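Local coordinates for aldehyde dehydrogenase (Bartonella henselae, PDB 3I44), which probably oxidises aldehydes to the corresponding carboxylic acids with NAD+ or NADP+ as electron acceptor, at residues E99-D104 and F207-D212; K107-E112 and N122-T127. The protein carries 1 engineered substitution. All coordinates share one frame; numbering follows the deposited sequence.

Both contacts use helix 102-113, contact 1 through the residues around its start and contact 2 through its second half, and contact 2 is nested in the chain between the two segments of contact 1. Their centres lie about 12 Å apart on the same side of the chain's centre, and they meet where Ser102 O packs on Thr125 CG2, 3.8 Å away. Contact 1 is partly buried and mainly ionic, an arginine bridged to one acid and weakly to a second, with a water alongside. Contact 2 lies deeper: all three touching residues are buried, and an isoleucine packs without hydrogen bonds across the gap, while a sodium ion sits at the far end of its first segment.

Contact 1 (E99-D104 and F207-D212)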
# COMPACT_ATOMS: atom_id res chain seq x y z
N GLU A 99 -17.61 -3.56 27.69
CA GLU A 99 -18.95 -4.10 27.95
C GLU A 99 -19.56 -3.44 29.19
O GLU A 99 -20.76 -3.09 29.19
CB GLU A 99 -18.98 -5.64 28.07
CG GLU A 99 -18.83 -6.42 26.79
CD GLU A 99 -19.95 -6.22 25.76
OE1 GLU A 99 -20.98 -5.56 26.05
OE2 GLU A 99 -19.81 -6.75 24.63
N LYS A 100 -18.76 -3.25 30.23
CA LYS A 100 -19.25 -2.59 31.44
C LYS A 100 -19.76 -1.18 31.12
O LYS A 100 -20.76 -0.74 31.67
CB LYS A 100 -18.20 -2.53 32.55
CG LYS A 100 -18.68 -1.80 33.84
CD LYS A 100 -17.70 -1.95 35.00
CE LYS A 100 -16.41 -1.20 34.72
NZ LYS A 100 -15.49 -1.11 35.90
N ARG A 101 -19.14 -0.50 30.16
CA ARG A 101 -19.53 0.88 29.87
C ARG A 101 -20.41 1.02 28.63
O ARG A 101 -20.60 2.14 28.12
CB ARG A 101 -18.27 1.73 29.79
CG ARG A 101 -17.54 1.75 31.11
CD ARG A 101 -17.82 3.03 31.86
NE ARG A 101 -16.62 3.83 31.95
CZ ARG A 101 -16.57 5.16 32.06
NH1 ARG A 101 -15.39 5.74 32.12
NH2 ARG A 101 -17.67 5.91 32.10
N SER A 102 -20.98 -0.09 28.17
CA SER A 102 -21.66 -0.10 26.90
C SER A 102 -22.86 0.84 26.83
O SER A 102 -23.09 1.46 25.79
CB SER A 102 -22.07 -1.53 26.46
OG SER A 102 -22.70 -2.25 27.51
N SER A 103 -23.63 0.97 27.90
CA SER A 103 -24.78 1.86 27.78
C SER A 103 -24.38 3.35 27.91
O SER A 103 -25.02 4.18 27.32
CB SER A 103 -25.93 1.43 28.69
OG SER A 103 -25.47 1.40 30.01
N ASP A 104 -23.29 3.66 28.62
CA ASP A 104 -22.68 5.00 28.56
C ASP A 104 -22.24 5.31 27.14
O ASP A 104 -22.42 6.42 26.63
CB ASP A 104 -21.43 5.10 29.48
CG ASP A 104 -21.78 5.21 30.96
OD1 ASP A 104 -22.93 5.58 31.27
OD2 ASP A 104 -20.90 4.92 31.80
N PHE A 207 -13.73 5.91 25.03
CA PHE A 207 -12.88 4.77 24.69
C PHE A 207 -11.50 4.97 25.32
O PHE A 207 -10.91 4.03 25.87
CB PHE A 207 -12.77 4.58 23.18
CG PHE A 207 -12.03 3.34 22.78
CD1 PHE A 207 -12.65 2.11 22.81
CD2 PHE A 207 -10.71 3.41 22.39
CE1 PHE A 207 -11.98 0.94 22.45
CE2 PHE A 207 -10.02 2.25 22.01
CZ PHE A 207 -10.67 1.02 22.03
N ALA A 208 -11.02 6.22 25.28
CA ALA A 208 -9.78 6.57 25.97
C ALA A 208 -9.86 6.24 27.45
O ALA A 208 -8.92 5.68 27.99
CB ALA A 208 -9.43 8.06 25.78
N GLU A 209 -10.96 6.61 28.10
CA GLU A 209 -11.15 6.26 29.51
C GLU A 209 -11.18 4.75 29.74
O GLU A 209 -10.76 4.28 30.78
CB GLU A 209 -12.45 6.84 30.06
CG GLU A 209 -12.50 8.35 30.15
CD GLU A 209 -13.86 8.83 30.70
OE1 GLU A 209 -14.39 8.22 31.63
OE2 GLU A 209 -14.42 9.78 30.17
N ILE A 210 -11.79 4.01 28.81
CA ILE A 210 -11.77 2.55 28.89
C ILE A 210 -10.33 2.03 28.93
O ILE A 210 -9.99 1.23 29.81
CB ILE A 210 -12.62 1.93 27.79
CG1 ILE A 210 -14.09 2.24 28.09
CG2 ILE A 210 -12.45 0.38 27.70
CD1 ILE A 210 -15.06 2.09 26.90
N LEU A 211 -9.47 2.56 28.05
CA LEU A 211 -8.10 2.09 27.91
C LEU A 211 -7.28 2.48 29.14
O LEU A 211 -6.43 1.74 29.62
CB LEU A 211 -7.43 2.64 26.63
CG LEU A 211 -7.48 1.67 25.44
CD1 LEU A 211 -8.93 1.29 25.10
CD2 LEU A 211 -6.77 2.29 24.24
N ASP A 212 -7.59 3.63 29.68
CA ASP A 212 -6.91 4.10 30.87
C ASP A 212 -7.26 3.21 32.07
O ASP A 212 -6.39 2.84 32.83
CB ASP A 212 -7.35 5.53 31.12
CG ASP A 212 -6.69 6.13 32.33
OD1 ASP A 212 -5.46 6.16 32.39
OD2 ASP A 212 -7.42 6.61 33.18
O HOH W 1 -13.44 3.53 31.95
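A salt bridge at a partly buried edge of the fold joins Arg101, at the turn between helices 84-100 and 102-113, to Glu209 on helix 202-213. Arg101 NH1 donates to Glu209 OE1 over 2.7 Å, with the oxygen near the guanidinium plane but the nitrogen above the carboxylate plane. The two side chains cross at about a right angle, their flat groups turned 54° from each other, and the N-H...O angle of 144° shows a bent bond. Arginine suits this place because its long chain, bent at chi2 and chi3, spans the 10.0 Å that separate Arg101 CA from Glu209 CA. Glutamate meets it with a chain extended beyond CG.

The other terminal nitrogen, Arg101 NH2, makes a weak, long but nearly straight bond to Asp104 OD2 at 3.4 Å. A water at the guanidinium edge accepts from Arg101 NH1 at 3.0 Å and gives a weak bond to the backbone oxygen of Glu209. Partners at both terminal nitrogens, one of them weak, probably restrain the rotation of the guanidinium. Nearer the backbone, the aliphatic root of the arginine packs on isoleucine, Arg101 CB lying 4.3 Å from Ile210 CD1; Ile210 also rests on Ile97 and Tyr98 of helix 84-100. Nearby, Lys100 forms a further salt bridge, to Glu213. Together Arg101, Asp104 and Glu209 make up a salt-bridge network tying an interhelical turn, with Arg101 at the N-cap position, to a neighbouring helix.

Contact 2 (K107-E112 and N122-T127); sequences KTISME and NAQTAT. With NA (sodium ion), chain B.
Segments 107-112 and 122-127, on helices 102-113 and 117-141, have their nearest CA atoms at Ile109 and Gln124, 7.6 Å apart, leaving room for side chains between. The second helix has a wider pi-type turn at 122-125. Ile109 points toward it and fills the gap with both branches. Its CG2, anti to the backbone N, lies 4.0 Å from Gln124 CB. The other branch ends in Ile109 CD1, 3.9 Å from Thr125 OG1. A branched, wholly apolar residue suits this buried seam, which no hydrogen bond crosses.

The bend of Gln124 at chi2 (-85°) brings its amide carbon and OE1 alongside Ile109 CG2, while NE2 is bonded to the backbone oxygen of Asn172. The hydroxyl of Thr125 likewise has its polar partner within its own helix, the carbonyl of Ala120, so it can lie against a methyl group. Ala123 O accepts from both the N and the OG1 of Thr127, one turn later, which approach from opposite faces of its plane.

Beyond the seam, Glu112 O binds a sodium ion at 2.4 Å, together with the backbone oxygens of Ile46 and Ile199 and two waters. The contact is thus van der Waals packing of an isoleucine against polar side chains whose hydrogen bonds are made elsewhere, joining two consecutive helices of the aldehyde dehydrogenase fold, the first carrying a carbonyl of this metal site near its C-terminal end.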
# COMPACT_ATOMS: atom_id res chain seq x y z
N LYS A 107 -25.37 5.92 24.79
CA LYS A 107 -25.95 7.26 25.05
C LYS A 107 -25.05 8.37 24.46
O LYS A 107 -25.55 9.32 23.85
CB LYS A 107 -26.19 7.49 26.56
N THR A 108 -23.73 8.21 24.60
CA THR A 108 -22.76 9.19 24.09
C THR A 108 -22.84 9.26 22.56
O THR A 108 -22.96 10.35 21.97
CB THR A 108 -21.38 8.84 24.52
OG1 THR A 108 -21.32 8.77 25.95
CG2 THR A 108 -20.35 9.85 24.01
N ILE A 109 -22.84 8.10 21.91
CA ILE A 109 -22.94 8.06 20.46
C ILE A 109 -24.25 8.66 19.96
O ILE A 109 -24.25 9.50 19.06
CB ILE A 109 -22.76 6.64 19.91
CG1 ILE A 109 -21.30 6.17 20.16
CG2 ILE A 109 -23.16 6.61 18.41
CD1 ILE A 109 -21.00 4.67 19.81
N SER A 110 -25.36 8.22 20.57
CA SER A 110 -26.69 8.75 20.23
C SER A 110 -26.70 10.29 20.32
O SER A 110 -27.10 10.98 19.37
CB SER A 110 -27.74 8.18 21.19
OG SER A 110 -29.04 8.51 20.78
N MET A 111 -26.22 10.80 21.44
CA MET A 111 -26.19 12.25 21.67
C MET A 111 -25.36 13.04 20.67
O MET A 111 -25.83 14.05 20.16
CB MET A 111 -25.68 12.56 23.08
CG MET A 111 -25.49 14.05 23.35
SD MET A 111 -25.16 14.37 25.11
CE MET A 111 -23.42 14.08 25.23
N GLU A 112 -24.13 12.59 20.40
CA GLU A 112 -23.16 13.34 19.57
C GLU A 112 -23.38 13.22 18.07
O GLU A 112 -23.04 14.15 17.33
CB GLU A 112 -21.71 12.92 19.94
CG GLU A 112 -21.31 11.54 19.40
CD GLU A 112 -19.88 11.07 19.79
OE1 GLU A 112 -19.20 11.79 20.51
OE2 GLU A 112 -19.43 10.00 19.31
N ASN A 122 -27.33 -1.57 20.06
CA ASN A 122 -27.26 -2.89 19.43
C ASN A 122 -26.45 -2.96 18.12
O ASN A 122 -26.20 -4.04 17.62
CB ASN A 122 -28.65 -3.52 19.24
CG ASN A 122 -29.50 -2.82 18.20
OD1 ASN A 122 -29.01 -2.38 17.13
ND2 ASN A 122 -30.82 -2.74 18.49
N ALA A 123 -26.05 -1.81 17.57
CA ALA A 123 -25.26 -1.78 16.36
C ALA A 123 -24.05 -0.88 16.54
O ALA A 123 -22.93 -1.35 16.47
CB ALA A 123 -26.10 -1.37 15.18
N GLN A 124 -24.24 0.41 16.85
CA GLN A 124 -23.08 1.32 17.00
C GLN A 124 -22.10 0.79 18.07
O GLN A 124 -20.89 0.74 17.85
CB GLN A 124 -23.52 2.75 17.29
CG GLN A 124 -24.25 3.45 16.12
CD GLN A 124 -23.28 4.10 15.15
OE1 GLN A 124 -22.05 4.05 15.34
NE2 GLN A 124 -23.81 4.70 14.08
N THR A 125 -22.63 0.42 19.24
CA THR A 125 -21.76 -0.02 20.31
C THR A 125 -21.40 -1.51 20.18
O THR A 125 -20.24 -1.86 20.26
CB THR A 125 -22.37 0.29 21.69
OG1 THR A 125 -22.61 1.70 21.80
CG2 THR A 125 -21.39 -0.17 22.80
N ALA A 126 -22.37 -2.36 19.91
CA ALA A 126 -22.13 -3.79 19.77
C ALA A 126 -21.14 -4.17 18.66
O ALA A 126 -20.43 -5.13 18.83
CB ALA A 126 -23.48 -4.55 19.54
N THR A 127 -21.09 -3.45 17.52
CA THR A 127 -20.10 -3.78 16.50
C THR A 127 -18.66 -3.62 17.03
O THR A 127 -17.79 -4.40 16.68
CB THR A 127 -20.31 -3.03 15.15
OG1 THR A 127 -20.24 -1.59 15.33
CG2 THR A 127 -21.64 -3.43 14.59
NA NA B . -22.02 16.26 16.79
O HOH W 2 -22.79 16.99 15.06
O HOH W 3 -20.82 18.59 16.39